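Local atomic coordinates of phosphodiesterase MJ0936 (Methanocaldococcus jannaschii, PDB entry 2AHD), a protein that belongs to the calcineurin-like phosphoesterase superfamily, here as a compact single chain built on two mixed beta sheets flanked by helices. Residues D11-I16 against S39-K44; S7-H12 against G138-Y143. One frame throughout, in Å; residues are numbered along the deposited sequence.

Interaction 1 (D11-I16 against S39-K44)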
ATOM      1  N   ASP A  11       0.873 -12.493   6.035  1.00 56.80           N
ATOM      2  CA  ASP A  11       1.287 -12.943   7.358  1.00 56.65           C
ATOM      3  C   ASP A  11       2.786 -13.097   7.638  1.00 57.03           C
ATOM      4  O   ASP A  11       3.174 -13.550   8.728  1.00 56.56           O
ATOM      5  CB  ASP A  11       0.583 -14.257   7.660  1.00 55.70           C
ATOM      6  CG  ASP A  11      -0.914 -14.121   7.640  1.00 55.13           C
ATOM      7  OD1 ASP A  11      -1.402 -12.974   7.654  1.00 55.85           O
ATOM      8  OD2 ASP A  11      -1.605 -15.154   7.626  1.00 55.46           O
ATOM      9  N   HIS A  12       3.623 -12.715   6.676  1.00 55.74           N
ATOM     10  CA  HIS A  12       5.064 -12.830   6.849  1.00 55.78           C
ATOM     11  C   HIS A  12       5.551 -11.838   7.887  1.00 56.89           C
ATOM     12  O   HIS A  12       6.095 -10.788   7.548  1.00 57.57           O
ATOM     13  CB  HIS A  12       5.755 -12.574   5.523  1.00 55.26           C
ATOM     14  CG  HIS A  12       7.187 -12.994   5.502  1.00 54.67           C
ATOM     15  ND1 HIS A  12       7.775 -13.577   4.402  1.00 54.91           N
ATOM     16  CD2 HIS A  12       8.153 -12.901   6.440  1.00 54.79           C
ATOM     17  CE1 HIS A  12       9.042 -13.826   4.663  1.00 54.89           C
ATOM     18  NE2 HIS A  12       9.298 -13.425   5.895  1.00 54.60           N
ATOM     19  N   LEU A  13       5.380 -12.177   9.160  1.00 57.24           N
ATOM     20  CA  LEU A  13       5.766 -11.268  10.231  1.00 58.33           C
ATOM     21  C   LEU A  13       7.144 -10.616  10.124  1.00 58.47           C
ATOM     22  O   LEU A  13       7.269  -9.409  10.280  1.00 58.09           O
ATOM     23  CB  LEU A  13       5.595 -11.961  11.576  1.00 58.04           C
ATOM     24  CG  LEU A  13       4.108 -12.126  11.907  1.00 57.68           C
ATOM     25  CD1 LEU A  13       3.937 -12.790  13.255  1.00 57.34           C
ATOM     26  CD2 LEU A  13       3.436 -10.762  11.900  1.00 56.73           C
ATOM     27  N   PRO A  14       8.193 -11.401   9.855  1.00 58.84           N
ATOM     28  CA  PRO A  14       9.545 -10.863   9.729  1.00 58.44           C
ATOM     29  C   PRO A  14       9.593  -9.691   8.776  1.00 59.42           C
ATOM     30  O   PRO A  14       9.949  -8.586   9.154  1.00 60.89           O
ATOM     31  CB  PRO A  14      10.326 -12.042   9.196  1.00 57.56           C
ATOM     32  CG  PRO A  14       9.674 -13.177   9.861  1.00 57.20           C
ATOM     33  CD  PRO A  14       8.206 -12.865   9.713  1.00 59.48           C
ATOM     34  N   ASN A  15       9.231  -9.937   7.529  1.00 60.41           N
ATOM     35  CA  ASN A  15       9.249  -8.886   6.525  1.00 61.89           C
ATOM     36  C   ASN A  15       8.330  -7.717   6.870  1.00 63.46           C
ATOM     37  O   ASN A  15       8.573  -6.578   6.461  1.00 62.72           O
ATOM     38  CB  ASN A  15       8.897  -9.479   5.164  1.00 59.86           C
ATOM     39  CG  ASN A  15      10.049 -10.246   4.566  1.00 58.88           C
ATOM     40  OD1 ASN A  15      10.981 -10.616   5.272  1.00 58.52           O
ATOM     41  ND2 ASN A  15       9.997 -10.491   3.260  1.00 58.35           N
ATOM     42  N   ILE A  16       7.275  -7.996   7.628  1.00 65.23           N
ATOM     43  CA  ILE A  16       6.344  -6.945   8.028  1.00 67.10           C
ATOM     44  C   ILE A  16       7.060  -5.992   8.984  1.00 67.89           C
ATOM     45  O   ILE A  16       6.980  -4.773   8.843  1.00 68.36           O
ATOM     46  CB  ILE A  16       5.094  -7.544   8.724  1.00 66.83           C
ATOM     47  CG1 ILE A  16       4.216  -8.264   7.690  1.00 66.22           C
ATOM     48  CG2 ILE A  16       4.317  -6.444   9.435  1.00 67.31           C
ATOM     49  CD1 ILE A  16       3.050  -9.041   8.273  1.00 64.64           C
ATOM     50  N   SER A  39      -4.205 -12.109   7.758  1.00 62.04           N
ATOM     51  CA  SER A  39      -4.663 -12.500   9.083  1.00 61.43           C
ATOM     52  C   SER A  39      -4.729 -11.351  10.070  1.00 62.66           C
ATOM     53  O   SER A  39      -3.921 -10.429  10.014  1.00 63.76           O
ATOM     54  CB  SER A  39      -3.766 -13.599   9.640  1.00 59.87           C
ATOM     55  OG  SER A  39      -3.939 -14.807   8.933  1.00 58.71           O
ATOM     56  N   LEU A  40      -5.690 -11.425  10.989  1.00 63.68           N
ATOM     57  CA  LEU A  40      -5.892 -10.397  12.006  1.00 64.04           C
ATOM     58  C   LEU A  40      -4.663 -10.077  12.825  1.00 63.85           C
ATOM     59  O   LEU A  40      -4.355  -8.905  13.037  1.00 63.69           O
ATOM     60  CB  LEU A  40      -7.022 -10.798  12.959  1.00 64.52           C
ATOM     61  CG  LEU A  40      -8.367 -10.099  12.742  1.00 64.34           C
ATOM     62  CD1 LEU A  40      -9.456 -10.733  13.592  1.00 62.45           C
ATOM     63  CD2 LEU A  40      -8.197  -8.630  13.069  1.00 64.16           C
ATOM     64  N   PHE A  41      -3.958 -11.105  13.288  1.00 63.66           N
ATOM     65  CA  PHE A  41      -2.781 -10.869  14.114  1.00 63.76           C
ATOM     66  C   PHE A  41      -1.778  -9.942  13.461  1.00 65.11           C
ATOM     67  O   PHE A  41      -0.900  -9.401  14.125  1.00 65.13           O
ATOM     68  CB  PHE A  41      -2.116 -12.197  14.535  1.00 62.79           C
ATOM     69  CG  PHE A  41      -1.604 -13.041  13.398  1.00 61.99           C
ATOM     70  CD1 PHE A  41      -0.415 -12.731  12.759  1.00 61.64           C
ATOM     71  CD2 PHE A  41      -2.306 -14.171  12.985  1.00 62.89           C
ATOM     72  CE1 PHE A  41       0.071 -13.530  11.728  1.00 61.96           C
ATOM     73  CE2 PHE A  41      -1.828 -14.976  11.953  1.00 63.07           C
ATOM     74  CZ  PHE A  41      -0.638 -14.656  11.324  1.00 61.38           C
ATOM     75  N   VAL A  42      -1.922  -9.735  12.161  1.00 66.71           N
ATOM     76  CA  VAL A  42      -1.008  -8.857  11.453  1.00 69.00           C
ATOM     77  C   VAL A  42      -1.184  -7.400  11.880  1.00 70.54           C
ATOM     78  O   VAL A  42      -0.210  -6.656  11.978  1.00 70.42           O
ATOM     79  CB  VAL A  42      -1.207  -8.949   9.932  1.00 68.54           C
ATOM     80  CG1 VAL A  42      -0.320  -7.922   9.233  1.00 68.80           C
ATOM     81  CG2 VAL A  42      -0.878 -10.356   9.451  1.00 68.81           C
ATOM     82  N   ILE A  43      -2.423  -7.001  12.143  1.00 71.45           N
ATOM     83  CA  ILE A  43      -2.709  -5.632  12.537  1.00 72.82           C
ATOM     84  C   ILE A  43      -1.984  -5.212  13.819  1.00 75.45           C
ATOM     85  O   ILE A  43      -1.554  -4.065  13.943  1.00 75.43           O
ATOM     86  CB  ILE A  43      -4.229  -5.412  12.722  1.00 71.21           C
ATOM     87  CG1 ILE A  43      -4.981  -5.785  11.445  1.00 70.95           C
ATOM     88  CG2 ILE A  43      -4.512  -3.971  13.067  1.00 70.08           C
ATOM     89  CD1 ILE A  43      -4.553  -5.024  10.217  1.00 72.11           C
ATOM     90  N   LYS A  44      -1.835  -6.131  14.770  1.00 77.59           N
ATOM     91  CA  LYS A  44      -1.172  -5.790  16.026  1.00 79.34           C
ATOM     92  C   LYS A  44       0.290  -5.414  15.834  1.00 79.38           C
ATOM     93  O   LYS A  44       0.921  -4.851  16.722  1.00 79.71           O
ATOM     94  CB  LYS A  44      -1.289  -6.936  17.036  1.00 81.00           C
ATOM     95  CG  LYS A  44      -2.739  -7.300  17.453  1.00 83.84           C
ATOM     96  CD  LYS A  44      -3.572  -6.114  18.030  1.00 83.78           C
ATOM     97  CE  LYS A  44      -4.358  -5.357  16.942  1.00 83.01           C
ATOM     98  NZ  LYS A  44      -5.333  -4.362  17.466  1.00 81.08           N
TER
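Ser39 OG donates to Asp11 OD2 over 2.7 Å, and the same serine gives its backbone N-H to the other carboxylate oxygen, with Ser39 N to Asp11 OD1 at 2.9 Å. Both contacts fall on the syn sides of the carboxylate, so one residue holds it like a fork and restrains its rotation about CB-CG. The two prongs differ: the amide uses the syn lone pair of OD1 with an N-H...O angle of 149°, whereas the hydroxyl meets OD2 29° out of the carboxylate plane. Asp11 also has a backbone bond to Phe37, which ties its main chain to the same neighbouring loop.

Phe41 comes to the carboxylate obliquely. Its CG lies between its own backbone N and carbonyl carbon (chi1 62°), an orientation that brings CZ to 3.7 Å from Asp11 CG. The next atom of that ring, Phe41 CE1, meets the branch end Leu13 CD1 at 4.2 Å, adding an apolar touch between the two side-chain ends. Deeper down, Ile16 and Val42 cross at about a right angle, with Ile16 CD1 reaching Val42 CG1 at 3.7 Å. The two methyls of Val42 thus have separate tasks, CG1 facing the isoleucine and CG2 lying beside Asp11 OD1. The Glu45 side chain of helix 43-46 touches both Leu13 and Ile16.

His12 takes the N-cap position of helix 13-24, and its carbonyl receives Ile16 N at 3.0 Å, a bond of the first turn, from which Leu13 and Ile16 reach segment 39-44. The arrangement joins the loops that follow strands 3-6 and 30-33, neighbouring parallel strands linked through helix 13-24: it is the top of a right-handed beta-alpha-beta crossover in the alpha/beta sandwich of the calcineurin-like phosphoesterases.

Interaction 2 (S7-H12 against G138-Y143)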
ATOM      1  N   SER A   7       2.269  -3.918   0.096  1.00 54.31           N
ATOM      2  CA  SER A   7       1.150  -4.731  -0.390  1.00 52.83           C
ATOM      3  C   SER A   7       1.430  -6.223  -0.245  1.00 53.15           C
ATOM      4  O   SER A   7       2.580  -6.636  -0.149  1.00 52.68           O
ATOM      5  CB  SER A   7       0.874  -4.393  -1.865  1.00 50.84           C
ATOM      6  OG  SER A   7      -0.215  -5.129  -2.384  1.00 47.06           O
ATOM      7  N   ASP A   8       0.372  -7.026  -0.229  1.00 54.57           N
ATOM      8  CA  ASP A   8       0.503  -8.480  -0.117  1.00 55.63           C
ATOM      9  C   ASP A   8       1.607  -8.884   0.852  1.00 55.45           C
ATOM     10  O   ASP A   8       2.693  -9.261   0.426  1.00 56.65           O
ATOM     11  CB  ASP A   8       0.821  -9.099  -1.484  1.00 54.89           C
ATOM     12  CG  ASP A   8       0.041  -8.469  -2.603  1.00 55.90           C
ATOM     13  OD1 ASP A   8      -1.194  -8.490  -2.535  1.00 58.11           O
ATOM     14  OD2 ASP A   8       0.661  -7.946  -3.557  1.00 58.40           O
ATOM     15  N   THR A   9       1.337  -8.813   2.146  1.00 54.72           N
ATOM     16  CA  THR A   9       2.328  -9.195   3.135  1.00 55.38           C
ATOM     17  C   THR A   9       2.156 -10.666   3.518  1.00 56.27           C
ATOM     18  O   THR A   9       3.099 -11.324   3.959  1.00 56.44           O
ATOM     19  CB  THR A   9       2.206  -8.336   4.375  1.00 55.26           C
ATOM     20  OG1 THR A   9       0.831  -8.283   4.777  1.00 55.41           O
ATOM     21  CG2 THR A   9       2.726  -6.946   4.095  1.00 54.26           C
ATOM     22  N   HIS A  10       0.938 -11.172   3.354  1.00 56.22           N
ATOM     23  CA  HIS A  10       0.614 -12.565   3.640  1.00 55.05           C
ATOM     24  C   HIS A  10       1.172 -13.155   4.924  1.00 55.33           C
ATOM     25  O   HIS A  10       1.851 -14.178   4.914  1.00 55.44           O
ATOM     26  CB  HIS A  10       1.031 -13.411   2.453  1.00 56.09           C
ATOM     27  CG  HIS A  10       0.379 -12.993   1.175  1.00 57.61           C
ATOM     28  ND1 HIS A  10      -0.924 -13.316   0.869  1.00 58.87           N
ATOM     29  CD2 HIS A  10       0.816 -12.198   0.169  1.00 60.10           C
ATOM     30  CE1 HIS A  10      -1.265 -12.733  -0.269  1.00 60.48           C
ATOM     31  NE2 HIS A  10      -0.228 -12.047  -0.713  1.00 61.47           N
ATOM     32  N   ASP A  11       0.873 -12.493   6.035  1.00 56.80           N
ATOM     33  CA  ASP A  11       1.287 -12.943   7.358  1.00 56.65           C
ATOM     34  C   ASP A  11       2.786 -13.097   7.638  1.00 57.03           C
ATOM     35  O   ASP A  11       3.174 -13.550   8.728  1.00 56.56           O
ATOM     36  CB  ASP A  11       0.583 -14.257   7.660  1.00 55.70           C
ATOM     37  CG  ASP A  11      -0.914 -14.121   7.640  1.00 55.13           C
ATOM     38  OD1 ASP A  11      -1.402 -12.974   7.654  1.00 55.85           O
ATOM     39  OD2 ASP A  11      -1.605 -15.154   7.626  1.00 55.46           O
ATOM     40  N   HIS A  12       3.623 -12.715   6.676  1.00 55.74           N
ATOM     41  CA  HIS A  12       5.064 -12.830   6.849  1.00 55.78           C
ATOM     42  C   HIS A  12       5.551 -11.838   7.887  1.00 56.89           C
ATOM     43  O   HIS A  12       6.095 -10.788   7.548  1.00 57.57           O
ATOM     44  CB  HIS A  12       5.755 -12.574   5.523  1.00 55.26           C
ATOM     45  CG  HIS A  12       7.187 -12.994   5.502  1.00 54.67           C
ATOM     46  ND1 HIS A  12       7.775 -13.577   4.402  1.00 54.91           N
ATOM     47  CD2 HIS A  12       8.153 -12.901   6.440  1.00 54.79           C
ATOM     48  CE1 HIS A  12       9.042 -13.826   4.663  1.00 54.89           C
ATOM     49  NE2 HIS A  12       9.298 -13.425   5.895  1.00 54.60           N
ATOM     50  N   GLY A 138       5.025  -4.346  -5.235  1.00 56.06           N
ATOM     51  CA  GLY A 138       5.547  -5.697  -5.238  1.00 55.75           C
ATOM     52  C   GLY A 138       5.073  -6.378  -3.963  1.00 56.33           C
ATOM     53  O   GLY A 138       4.350  -5.780  -3.175  1.00 56.95           O
ATOM     54  N   GLU A 139       5.492  -7.618  -3.743  1.00 56.64           N
ATOM     55  CA  GLU A 139       5.071  -8.377  -2.576  1.00 56.45           C
ATOM     56  C   GLU A 139       6.029  -8.240  -1.414  1.00 57.52           C
ATOM     57  O   GLU A 139       7.225  -8.485  -1.536  1.00 59.38           O
ATOM     58  CB  GLU A 139       4.932  -9.847  -2.949  1.00 57.51           C
ATOM     59  CG  GLU A 139       6.132 -10.380  -3.699  1.00 58.05           C
ATOM     60  CD  GLU A 139       6.122 -11.872  -3.845  1.00 59.15           C
ATOM     61  OE1 GLU A 139       7.115 -12.421  -4.354  1.00 58.80           O
ATOM     62  OE2 GLU A 139       5.129 -12.500  -3.446  1.00 59.78           O
ATOM     63  N   CYS A 140       5.500  -7.855  -0.268  1.00 57.35           N
ATOM     64  CA  CYS A 140       6.325  -7.695   0.907  1.00 56.75           C
ATOM     65  C   CYS A 140       6.809  -9.051   1.425  1.00 55.82           C
ATOM     66  O   CYS A 140       7.898  -9.154   1.975  1.00 56.07           O
ATOM     67  CB  CYS A 140       5.533  -6.956   1.976  1.00 57.43           C
ATOM     68  SG  CYS A 140       6.479  -6.508   3.425  1.00 60.39           S
ATOM     69  N   CYS A 141       6.000 -10.093   1.244  1.00 55.58           N
ATOM     70  CA  CYS A 141       6.373 -11.441   1.691  1.00 54.44           C
ATOM     71  C   CYS A 141       7.438 -12.016   0.769  1.00 54.15           C
ATOM     72  O   CYS A 141       8.283 -12.802   1.197  1.00 53.65           O
ATOM     73  CB  CYS A 141       5.161 -12.363   1.688  1.00 52.38           C
ATOM     74  SG  CYS A 141       4.378 -12.474   0.093  1.00 52.80           S
ATOM     75  N   GLY A 142       7.382 -11.614  -0.498  1.00 53.75           N
ATOM     76  CA  GLY A 142       8.341 -12.072  -1.486  1.00 53.95           C
ATOM     77  C   GLY A 142       8.190 -13.531  -1.835  1.00 54.99           C
ATOM     78  O   GLY A 142       9.024 -14.081  -2.543  1.00 54.96           O
ATOM     79  N   TYR A 143       7.110 -14.151  -1.355  1.00 56.89           N
ATOM     80  CA  TYR A 143       6.834 -15.579  -1.565  1.00 55.71           C
ATOM     81  C   TYR A 143       6.827 -16.088  -2.987  1.00 56.64           C
ATOM     82  O   TYR A 143       7.450 -17.103  -3.293  1.00 57.30           O
ATOM     83  CB  TYR A 143       5.493 -15.973  -0.948  1.00 53.71           C
ATOM     84  CG  TYR A 143       5.519 -16.138   0.540  1.00 52.87           C
ATOM     85  CD1 TYR A 143       6.575 -16.775   1.169  1.00 51.13           C
ATOM     86  CD2 TYR A 143       4.458 -15.693   1.321  1.00 54.46           C
ATOM     87  CE1 TYR A 143       6.578 -16.973   2.548  1.00 53.33           C
ATOM     88  CE2 TYR A 143       4.447 -15.884   2.706  1.00 54.63           C
ATOM     89  CZ  TYR A 143       5.513 -16.526   3.314  1.00 54.41           C
ATOM     90  OH  TYR A 143       5.513 -16.710   4.681  1.00 54.32           O
TER
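The rings of His12 and Tyr143 lie near parallel, their planes at 30°, but slide apart until the centroids are 5.3 Å from each other and overlap is slight. Asn15 CG sits over one face of the imidazole, near its rim. Over one face of the Tyr143 ring, also toward the rim, lies the carbonyl oxygen of Cys141, while His10 O comes in the ring plane at the edge, 3.8 Å from Tyr143 CE2. The third ring, that of His10, is met at its edge by sulfur: Cys141 SG is 3.6 Å from His10 CD2.

Cys141 owes this reach to its first torsion (chi1 57°), which sets SG between the backbone N and the carbonyl carbon. There the sulfur also accepts the N-H of Tyr143, with Tyr143 N 3.5 Å from Cys141 SG, so the same sulfur lies at the edge of the histidine and accepts a backbone N-H.

Behind the rings the backbones join directly. Cys140 N donates to Ser7 O at 3.2 Å in a fairly straight bond (162°), and a weak second bond runs from the same N-H to Asp8 O. Alongside, Thr9 CG2 packs on Cys140 CB at 3.5 Å. His122 packs on the His10 ring with nearly parallel planes and bonds through ND1 to the Glu139 carboxylate, whose other partners are Thr145 OG1 and Leu144 N.

A type I' turn from Thr9 to His12, closed by His12 N to Thr9 O at 3.1 Å, shapes the first loop. Asp8 and His10 fit the Asp-x-His signature of calcineurin-like phosphoesterases, a motif that in relatives supplies metal ligands; here it lies in the loop leaving strand 3-6.

Both interactions start from the loop after strand 3-6 and share Asp11 and His12, with centres about 10 Å apart. From it, Asp11 turns to the 39-44 loop in interaction 1, while His10 and His12 meet the 138-143 loop in interaction 2. The first helical turn bridges them: Asn15 ND2 lies 2.8 Å from Cys140 O, a probable hydrogen bond, and Ile16 CG1 packs at 3.9 Å on Thr9 CB. Interaction 2 holds the probable metal-site motif, as in relatives, and Asp8 OD1 there also bonds His120 N; interaction 1 starts right after it, at Asp11, and joins the continuation of the same loop to the segment after strand 30-33.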